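Local coordinates for extrinsic protein in photosystem II (Chaetoceros gracilis, PDB 4K7B), which probably docks onto photosystem II of a marine diatom as a PsbQ-like extrinsic subunit and supports oxygen evolution there, at residues A21-A26 / K33-E38; F45-Y50 / A55-A60; I61-E66 / A88-R93. One frame throughout, in Å; residues are numbered along the deposited sequence.

Contact 1: residues A21-A26 / K33-E38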
loop_
_atom_site.group_PDB
_atom_site.type_symbol
_atom_site.label_atom_id
_atom_site.label_comp_id
_atom_site.label_asym_id
_atom_site.label_seq_id
_atom_site.Cartn_x
_atom_site.Cartn_y
_atom_site.Cartn_z
ATOM N N ALA A 21 -2.190 0.627 -2.855
ATOM C CA ALA A 21 -1.967 1.776 -3.718
ATOM C C ALA A 21 -2.943 2.900 -3.401
ATOM O O ALA A 21 -2.601 4.078 -3.529
ATOM C CB ALA A 21 -2.094 1.361 -5.184
ATOM N N ALA A 22 -4.157 2.532 -2.991
ATOM C CA ALA A 22 -5.194 3.515 -2.693
ATOM C C ALA A 22 -4.844 4.377 -1.485
ATOM O O ALA A 22 -5.505 5.391 -1.244
ATOM C CB ALA A 22 -6.542 2.823 -2.479
ATOM N N LEU A 23 -3.831 3.966 -0.723
ATOM C CA LEU A 23 -3.388 4.750 0.431
ATOM C C LEU A 23 -2.599 6.010 0.067
ATOM O O LEU A 23 -2.201 6.740 0.966
ATOM C CB LEU A 23 -2.551 3.893 1.392
ATOM C CG LEU A 23 -3.341 2.793 2.095
ATOM C CD1 LEU A 23 -2.411 1.808 2.790
ATOM C CD2 LEU A 23 -4.319 3.406 3.076
ATOM N N LYS A 24 -2.380 6.271 -1.214
ATOM C CA LYS A 24 -1.517 7.390 -1.621
ATOM C C LYS A 24 -1.904 8.720 -0.965
ATOM O O LYS A 24 -1.054 9.420 -0.420
ATOM C CB LYS A 24 -1.509 7.545 -3.143
ATOM C CG LYS A 24 -0.587 8.658 -3.626
ATOM C CD LYS A 24 -0.587 8.740 -5.145
ATOM C CE LYS A 24 0.090 10.012 -5.640
ATOM N NZ LYS A 24 -0.687 11.233 -5.275
ATOM N N ASP A 25 -3.191 9.057 -1.008
ATOM C CA ASP A 25 -3.652 10.302 -0.396
ATOM C C ASP A 25 -3.468 10.311 1.125
ATOM O O ASP A 25 -3.051 11.317 1.697
ATOM C CB ASP A 25 -5.108 10.582 -0.769
ATOM C CG ASP A 25 -5.257 11.085 -2.188
ATOM O OD1 ASP A 25 -4.460 11.950 -2.609
ATOM O OD2 ASP A 25 -6.169 10.607 -2.885
ATOM N N ALA A 26 -3.766 9.191 1.782
ATOM C CA ALA A 26 -3.565 9.105 3.228
ATOM C C ALA A 26 -2.099 9.322 3.582
ATOM O O ALA A 26 -1.773 10.023 4.535
ATOM C CB ALA A 26 -4.055 7.754 3.755
ATOM N N LYS A 33 -3.842 6.525 10.491
ATOM C CA LYS A 33 -4.946 5.628 10.830
ATOM C C LYS A 33 -5.430 4.826 9.616
ATOM O O LYS A 33 -5.732 3.647 9.726
ATOM C CB LYS A 33 -6.103 6.428 11.435
ATOM C CG LYS A 33 -7.370 5.632 11.692
ATOM C CD LYS A 33 -8.474 6.561 12.167
ATOM C CE LYS A 33 -9.843 6.078 11.756
ATOM N NZ LYS A 33 -10.384 5.079 12.722
ATOM N N ALA A 34 -5.511 5.466 8.453
ATOM C CA ALA A 34 -5.983 4.767 7.253
ATOM C C ALA A 34 -5.042 3.606 6.880
ATOM O O ALA A 34 -5.463 2.488 6.460
ATOM C CB ALA A 34 -6.106 5.749 6.092
ATOM N N ILE A 35 -3.753 3.875 7.076
ATOM C CA ILE A 35 -2.738 2.887 6.766
ATOM C C ILE A 35 -2.879 1.731 7.747
ATOM O O ILE A 35 -2.905 0.571 7.343
ATOM C CB ILE A 35 -1.325 3.474 6.832
ATOM C CG1 ILE A 35 -1.201 4.720 5.949
ATOM C CG2 ILE A 35 -0.305 2.436 6.405
ATOM C CD1 ILE A 35 0.168 5.387 6.058
ATOM N N ALA A 36 -2.992 2.043 9.031
ATOM C CA ALA A 36 -3.174 0.993 10.031
ATOM C C ALA A 36 -4.451 0.186 9.792
ATOM O O ALA A 36 -4.515 -1.005 10.096
ATOM C CB ALA A 36 -3.178 1.597 11.422
ATOM N N GLU A 37 -5.469 0.839 9.251
ATOM C CA GLU A 37 -6.713 0.169 8.949
ATOM C C GLU A 37 -6.545 -0.766 7.768
ATOM O O GLU A 37 -7.367 -1.665 7.584
ATOM C CB GLU A 37 -7.830 1.188 8.700
ATOM C CG GLU A 37 -8.279 1.867 9.977
ATOM C CD GLU A 37 -9.370 2.891 9.756
ATOM O OE1 GLU A 37 -9.442 3.460 8.647
ATOM O OE2 GLU A 37 -10.157 3.122 10.696
ATOM N N GLU A 38 -5.501 -0.559 6.955
ATOM C CA GLU A 38 -5.197 -1.563 5.899
ATOM C C GLU A 38 -4.137 -2.666 6.213
ATOM O O GLU A 38 -3.574 -3.336 5.297
ATOM C CB GLU A 38 -4.809 -0.860 4.596
ATOM C CG GLU A 38 -5.870 0.066 4.058
ATOM C CD GLU A 38 -7.019 -0.650 3.387
ATOM O OE1 GLU A 38 -8.009 0.029 3.072
ATOM O OE2 GLU A 38 -6.941 -1.874 3.159
#
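The backbone nitrogen of Glu-38 is shared by two carbonyls at the end of helix 32-37. Glu-38 N bonds to Ile-35 O at 2.9 Å and, weakly, to Ala-34 O at 3.1 Å. Ala-34 O is also the point where Leu-23 lands, with Leu-23 CD2 3.7 Å from it. This last contact is packing of a methyl against a carbonyl. Leu-23 is the main apolar plug between the segments, and its two methyls divide the work. Leu-23 CD2 rests on the last turn of helix 32-37 and meets Glu-38 CG at 3.8 Å. Leu-23 CD1 faces Ile-35 CG2 at 4.2 Å and also touches Glu-38 CB. A bend at chi2 (-76°) lays the aliphatic part of Glu-38 against Leu-23 and turns its carboxylate to Arg-19, with which it forms a salt bridge. One side chain thus serves both packing and charge pairing. Further along, two small residues let the backbones come close: Ala-26 CB meets Ala-34 CB at 3.7 Å. On the other segment a type I turn from Ala-21 to Lys-24 links helix 6-21 to helix 24-29. Glu-38 sits at the N-cap position of helix 39-49. The contact therefore joins two short helices at chain bends. They pack on the longer helices of the bundle: Leu-23 and Ile-35 both reach Phe-42 of helix 39-49, and they touch Tyr-83 and Val-79, respectively, on helix 76-89.

Contact 2: residues F45-Y50 / A55-A60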
loop_
_atom_site.group_PDB
_atom_site.type_symbol
_atom_site.label_atom_id
_atom_site.label_comp_id
_atom_site.label_asym_id
_atom_site.label_seq_id
_atom_site.Cartn_x
_atom_site.Cartn_y
_atom_site.Cartn_z
ATOM N N PHE A 45 -1.421 -9.349 0.977
ATOM C CA PHE A 45 -0.552 -9.160 -0.176
ATOM C C PHE A 45 0.716 -9.962 0.017
ATOM O O PHE A 45 1.142 -10.698 -0.851
ATOM C CB PHE A 45 -0.164 -7.699 -0.416
ATOM C CG PHE A 45 0.727 -7.522 -1.624
ATOM C CD1 PHE A 45 0.175 -7.294 -2.881
ATOM C CD2 PHE A 45 2.114 -7.634 -1.513
ATOM C CE1 PHE A 45 0.979 -7.158 -3.999
ATOM C CE2 PHE A 45 2.925 -7.502 -2.619
ATOM C CZ PHE A 45 2.363 -7.269 -3.882
ATOM N N ASN A 46 1.355 -9.789 1.168
ATOM C CA ASN A 46 2.625 -10.450 1.366
ATOM C C ASN A 46 2.521 -11.976 1.298
ATOM O O ASN A 46 3.400 -12.625 0.727
ATOM C CB ASN A 46 3.251 -10.018 2.702
ATOM C CG ASN A 46 3.568 -8.531 2.739
ATOM O OD1 ASN A 46 3.608 -7.877 1.701
ATOM N ND2 ASN A 46 3.797 -7.997 3.940
ATOM N N SER A 47 1.456 -12.547 1.859
ATOM C CA SER A 47 1.282 -14.005 1.854
ATOM C C SER A 47 0.743 -14.539 0.522
ATOM O O SER A 47 1.122 -15.627 0.092
ATOM C CB SER A 47 0.339 -14.446 2.981
ATOM O OG SER A 47 0.901 -14.213 4.261
ATOM N N GLY A 48 -0.142 -13.787 -0.099
ATOM C CA GLY A 48 -0.803 -14.236 -1.321
ATOM C C GLY A 48 -0.016 -14.005 -2.589
ATOM O O GLY A 48 -0.072 -14.803 -3.530
ATOM N N ALA A 49 0.718 -12.898 -2.637
ATOM C CA ALA A 49 1.588 -12.615 -3.775
ATOM C C ALA A 49 2.831 -13.497 -3.775
ATOM O O ALA A 49 3.401 -13.765 -4.836
ATOM C CB ALA A 49 1.999 -11.139 -3.797
ATOM N N TYR A 50 3.254 -13.918 -2.585
ATOM C CA TYR A 50 4.459 -14.718 -2.422
ATOM C C TYR A 50 4.214 -16.017 -1.656
ATOM O O TYR A 50 4.742 -16.201 -0.555
ATOM C CB TYR A 50 5.553 -13.894 -1.715
ATOM C CG TYR A 50 5.799 -12.567 -2.385
ATOM C CD1 TYR A 50 6.155 -12.503 -3.730
ATOM C CD2 TYR A 50 5.644 -11.374 -1.693
ATOM C CE1 TYR A 50 6.368 -11.292 -4.356
ATOM C CE2 TYR A 50 5.857 -10.157 -2.315
ATOM C CZ TYR A 50 6.211 -10.124 -3.654
ATOM O OH TYR A 50 6.429 -8.920 -4.287
ATOM N N ALA A 55 12.159 -15.603 0.229
ATOM C CA ALA A 55 12.995 -14.409 0.221
ATOM C C ALA A 55 12.159 -13.147 -0.031
ATOM O O ALA A 55 12.288 -12.139 0.681
ATOM C CB ALA A 55 14.114 -14.553 -0.811
ATOM N N LYS A 56 11.288 -13.209 -1.036
ATOM C CA LYS A 56 10.444 -12.063 -1.356
ATOM C C LYS A 56 9.443 -11.773 -0.248
ATOM O O LYS A 56 9.188 -10.613 0.082
ATOM C CB LYS A 56 9.733 -12.269 -2.700
ATOM C CG LYS A 56 10.620 -11.981 -3.890
ATOM C CD LYS A 56 10.903 -10.493 -4.043
ATOM C CE LYS A 56 9.889 -9.798 -4.943
ATOM N NZ LYS A 56 10.210 -8.356 -5.110
ATOM N N LYS A 57 8.869 -12.827 0.331
ATOM C CA LYS A 57 7.959 -12.638 1.451
ATOM C C LYS A 57 8.675 -11.997 2.640
ATOM O O LYS A 57 8.172 -11.044 3.218
ATOM C CB LYS A 57 7.297 -13.949 1.864
ATOM C CG LYS A 57 6.166 -13.741 2.871
ATOM C CD LYS A 57 5.366 -14.996 3.097
ATOM C CE LYS A 57 4.294 -14.773 4.165
ATOM N NZ LYS A 57 3.553 -16.022 4.462
ATOM N N ASN A 58 9.848 -12.510 2.990
ATOM C CA ASN A 58 10.579 -11.945 4.123
ATOM C C ASN A 58 10.906 -10.470 3.872
ATOM O O ASN A 58 10.801 -9.640 4.805
ATOM C CB ASN A 58 11.857 -12.742 4.435
ATOM C CG ASN A 58 11.603 -13.966 5.326
ATOM O OD1 ASN A 58 10.577 -14.077 5.995
ATOM N ND2 ASN A 58 12.561 -14.883 5.346
ATOM N N ALA A 59 11.271 -10.139 2.632
ATOM C CA ALA A 59 11.570 -8.752 2.285
ATOM C C ALA A 59 10.331 -7.877 2.421
ATOM O O ALA A 59 10.404 -6.756 2.930
ATOM C CB ALA A 59 12.121 -8.659 0.873
ATOM N N ALA A 60 9.201 -8.403 1.970
ATOM C CA ALA A 60 7.948 -7.660 2.017
ATOM C C ALA A 60 7.509 -7.397 3.447
ATOM O O ALA A 60 7.021 -6.305 3.757
ATOM C CB ALA A 60 6.859 -8.399 1.230
HETATM O O HOH W 1 2.812 -17.131 1.868
HETATM O O HOH W 2 7.610 -8.597 -6.971
#
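An antiparallel helix hairpin is clasped here by Tyr-50, the residue just after helix 39-49, which packs on Lys-56 and Ala-60 of helix 54-73. Lys-56 CB lies over one face of the tyrosine ring in a CH-pi contact, 3.9 Å from the Tyr-50 centroid and 16° off the normal. Ala-49 CB, from the ring's own segment, covers the opposite face. The ring is thus sandwiched between a lysine methylene and an alanine methyl. The Tyr-50 hydroxyl bonds to Asn-90 and takes a bond from water 2, whose O lies 3.0 Å from Tyr-50 OH at the ring edge. Water 2 also accepts a weak bond from Lys-56 NZ. In this hairpin the axes of the short segments 45-49 and 55-60 come within 9.2 Å and run antiparallel, at 170°. Small Ala-60 fits that spacing: Ala-60 CB sits 3.3 Å from Asn-46 OD1. The Asn-46 amide is held at both ends, OD1 by Tyr-86 and ND2 by Thr-64. On the other flank Lys-57 runs extended across the gap, its CG anti to the backbone N (chi1 -170°). Its methylenes pass the carbonyls of Asn-46 and Tyr-50. At its tip, water 1 accepts from Lys-57 NZ at 2.9 Å and donates to Ser-47 O, also at 2.9 Å.

Contact 3: residues I61-E66 / A88-R93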
loop_
_atom_site.group_PDB
_atom_site.type_symbol
_atom_site.label_atom_id
_atom_site.label_comp_id
_atom_site.label_asym_id
_atom_site.label_seq_id
_atom_site.Cartn_x
_atom_site.Cartn_y
_atom_site.Cartn_z
ATOM N N ILE A 61 7.684 -8.397 4.311
ATOM C CA ILE A 61 7.371 -8.244 5.724
ATOM C C ILE A 61 8.289 -7.193 6.339
ATOM O O ILE A 61 7.828 -6.316 7.070
ATOM C CB ILE A 61 7.484 -9.598 6.460
ATOM C CG1 ILE A 61 6.313 -10.505 6.082
ATOM C CG2 ILE A 61 7.543 -9.398 7.980
ATOM C CD1 ILE A 61 6.463 -11.944 6.547
ATOM N N ALA A 62 9.585 -7.247 6.021
ATOM C CA ALA A 62 10.494 -6.216 6.524
ATOM C C ALA A 62 10.111 -4.790 6.080
ATOM O O ALA A 62 10.166 -3.846 6.884
ATOM C CB ALA A 62 11.948 -6.540 6.160
ATOM N N GLN A 63 9.715 -4.641 4.818
ATOM C CA GLN A 63 9.330 -3.330 4.282
ATOM C C GLN A 63 8.038 -2.833 4.931
ATOM O O GLN A 63 7.850 -1.623 5.188
ATOM C CB GLN A 63 9.191 -3.416 2.756
ATOM C CG GLN A 63 10.527 -3.683 2.062
ATOM C CD GLN A 63 10.384 -4.385 0.724
ATOM O OE1 GLN A 63 9.277 -4.624 0.240
ATOM N NE2 GLN A 63 11.516 -4.732 0.122
ATOM N N THR A 64 7.149 -3.782 5.216
ATOM C CA THR A 64 5.910 -3.465 5.930
ATOM C C THR A 64 6.222 -2.953 7.342
ATOM O O THR A 64 5.698 -1.904 7.795
ATOM C CB THR A 64 4.990 -4.697 6.000
ATOM O OG1 THR A 64 4.679 -5.126 4.659
ATOM C CG2 THR A 64 3.695 -4.375 6.739
ATOM N N ASN A 65 7.099 -3.685 8.026
ATOM C CA ASN A 65 7.530 -3.274 9.354
ATOM C C ASN A 65 8.136 -1.877 9.306
ATOM O O ASN A 65 7.923 -1.069 10.209
ATOM C CB ASN A 65 8.541 -4.250 9.947
ATOM C CG ASN A 65 7.904 -5.550 10.444
ATOM O OD1 ASN A 65 6.713 -5.621 10.707
ATOM N ND2 ASN A 65 8.720 -6.592 10.572
ATOM N N GLU A 66 8.893 -1.585 8.251
ATOM C CA GLU A 66 9.484 -0.256 8.109
ATOM C C GLU A 66 8.417 0.834 7.998
ATOM O O GLU A 66 8.538 1.912 8.631
ATOM C CB GLU A 66 10.413 -0.205 6.895
ATOM C CG GLU A 66 11.360 0.971 6.917
ATOM C CD GLU A 66 12.386 0.862 8.029
ATOM O OE1 GLU A 66 12.841 1.911 8.531
ATOM O OE2 GLU A 66 12.734 -0.277 8.403
ATOM N N ALA A 88 7.449 -0.029 -4.751
ATOM C CA ALA A 88 8.398 -0.229 -5.842
ATOM C C ALA A 88 8.998 -1.630 -5.792
ATOM O O ALA A 88 9.119 -2.299 -6.822
ATOM C CB ALA A 88 9.492 0.817 -5.789
ATOM N N ALA A 89 9.353 -2.081 -4.593
ATOM C CA ALA A 89 10.016 -3.375 -4.448
ATOM C C ALA A 89 9.083 -4.530 -4.776
ATOM O O ALA A 89 9.528 -5.615 -5.145
ATOM C CB ALA A 89 10.573 -3.530 -3.036
ATOM N N ASN A 90 7.787 -4.294 -4.640
ATOM C CA ASN A 90 6.816 -5.359 -4.832
ATOM C C ASN A 90 5.982 -5.239 -6.102
ATOM O O ASN A 90 5.020 -5.983 -6.293
ATOM C CB ASN A 90 5.944 -5.484 -3.589
ATOM C CG ASN A 90 6.730 -6.016 -2.420
ATOM O OD1 ASN A 90 7.070 -7.193 -2.392
ATOM N ND2 ASN A 90 7.093 -5.139 -1.495
ATOM N N GLU A 91 6.382 -4.306 -6.964
ATOM C CA GLU A 91 5.720 -4.083 -8.248
ATOM C C GLU A 91 4.245 -3.771 -8.075
ATOM O O GLU A 91 3.406 -4.200 -8.875
ATOM C CB GLU A 91 5.920 -5.269 -9.205
ATOM C CG GLU A 91 7.352 -5.448 -9.669
ATOM C CD GLU A 91 7.430 -6.186 -10.993
ATOM O OE1 GLU A 91 6.627 -7.122 -11.203
ATOM O OE2 GLU A 91 8.285 -5.821 -11.828
ATOM N N ILE A 92 3.926 -3.040 -7.012
ATOM C CA ILE A 92 2.571 -2.538 -6.850
ATOM C C ILE A 92 2.543 -1.173 -7.495
ATOM O O ILE A 92 3.275 -0.271 -7.089
ATOM C CB ILE A 92 2.169 -2.410 -5.373
ATOM C CG1 ILE A 92 2.317 -3.753 -4.655
ATOM C CG2 ILE A 92 0.740 -1.899 -5.268
ATOM C CD1 ILE A 92 2.146 -3.650 -3.141
ATOM N N ARG A 93 1.720 -1.029 -8.528
ATOM C CA ARG A 93 1.697 0.202 -9.288
ATOM C C ARG A 93 0.733 1.203 -8.671
ATOM O O ARG A 93 -0.290 0.819 -8.121
ATOM C CB ARG A 93 1.340 -0.102 -10.744
ATOM C CG ARG A 93 2.394 -0.999 -11.396
ATOM C CD ARG A 93 2.069 -1.362 -12.830
ATOM N NE ARG A 93 3.240 -1.938 -13.485
ATOM C CZ ARG A 93 3.589 -3.219 -13.410
ATOM N NH1 ARG A 93 2.849 -4.071 -12.713
ATOM N NH2 ARG A 93 4.677 -3.651 -14.034
#
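Helix 54-73 passes the C-terminal end of helix 76-89 at a distance, the nearest CA atoms being those of Gln-63 and Ala-89, 8.8 Å apart. Gln-63 spans that gap. Its chain is extended beyond CG, which carries the amide across to Asn-90. Asn-90 ND2 donates to Gln-63 OE1 at 2.8 Å. The bond is bent at the hydrogen, 134°, although the donor arrives almost in line with the carbonyl, with a C=O...N angle of 165°. The two amide planes are turned 65° from each other. Ala-89 CB lies against the glutamine amide, 3.5 Å from Gln-63 NE2 and little further from Gln-63 OE1. Asn-90 has further partners: its ND2 also bonds to Tyr-86 O, and its OD1 to Tyr-50. These bonds are consistent with ND2, not OD1, facing the glutamine oxygen. Asn-90 is where the chain leaves helix 76-89. Glu-91, with positive phi, is the C-prime residue of the Schellman motif that ends the helix, where Ile-92 N reaches back to Met-87 O. Around this turn, Asn-90 and Ile-92 pack on Phe-45 of helix 39-49, and Asn-90 O bonds to Arg-13 of helix 6-21.

In the fold
All three contacts are partly buried, but their chemistry differs. Contact 2 lies farthest from the chain's centre, about 13 Å between centres, against about 7 Å for contact 1 and 8 Å for contact 3. Contact 1 is apolar packing between short helices 24-29 and 32-37. Contact 2 mixes ring packing with water bridges near a helix end, and contact 3 is essentially one amide-to-amide bond. Contacts 2 and 3 share helix 54-73, with centres about 9 Å apart. The Tyr-50 to Asn-90 pair connects them directly. Contact 1 lies further off, its centre about 19 Å from that of contact 2. It meets contact 3 where Ala-21 CB packs on Arg-93 O.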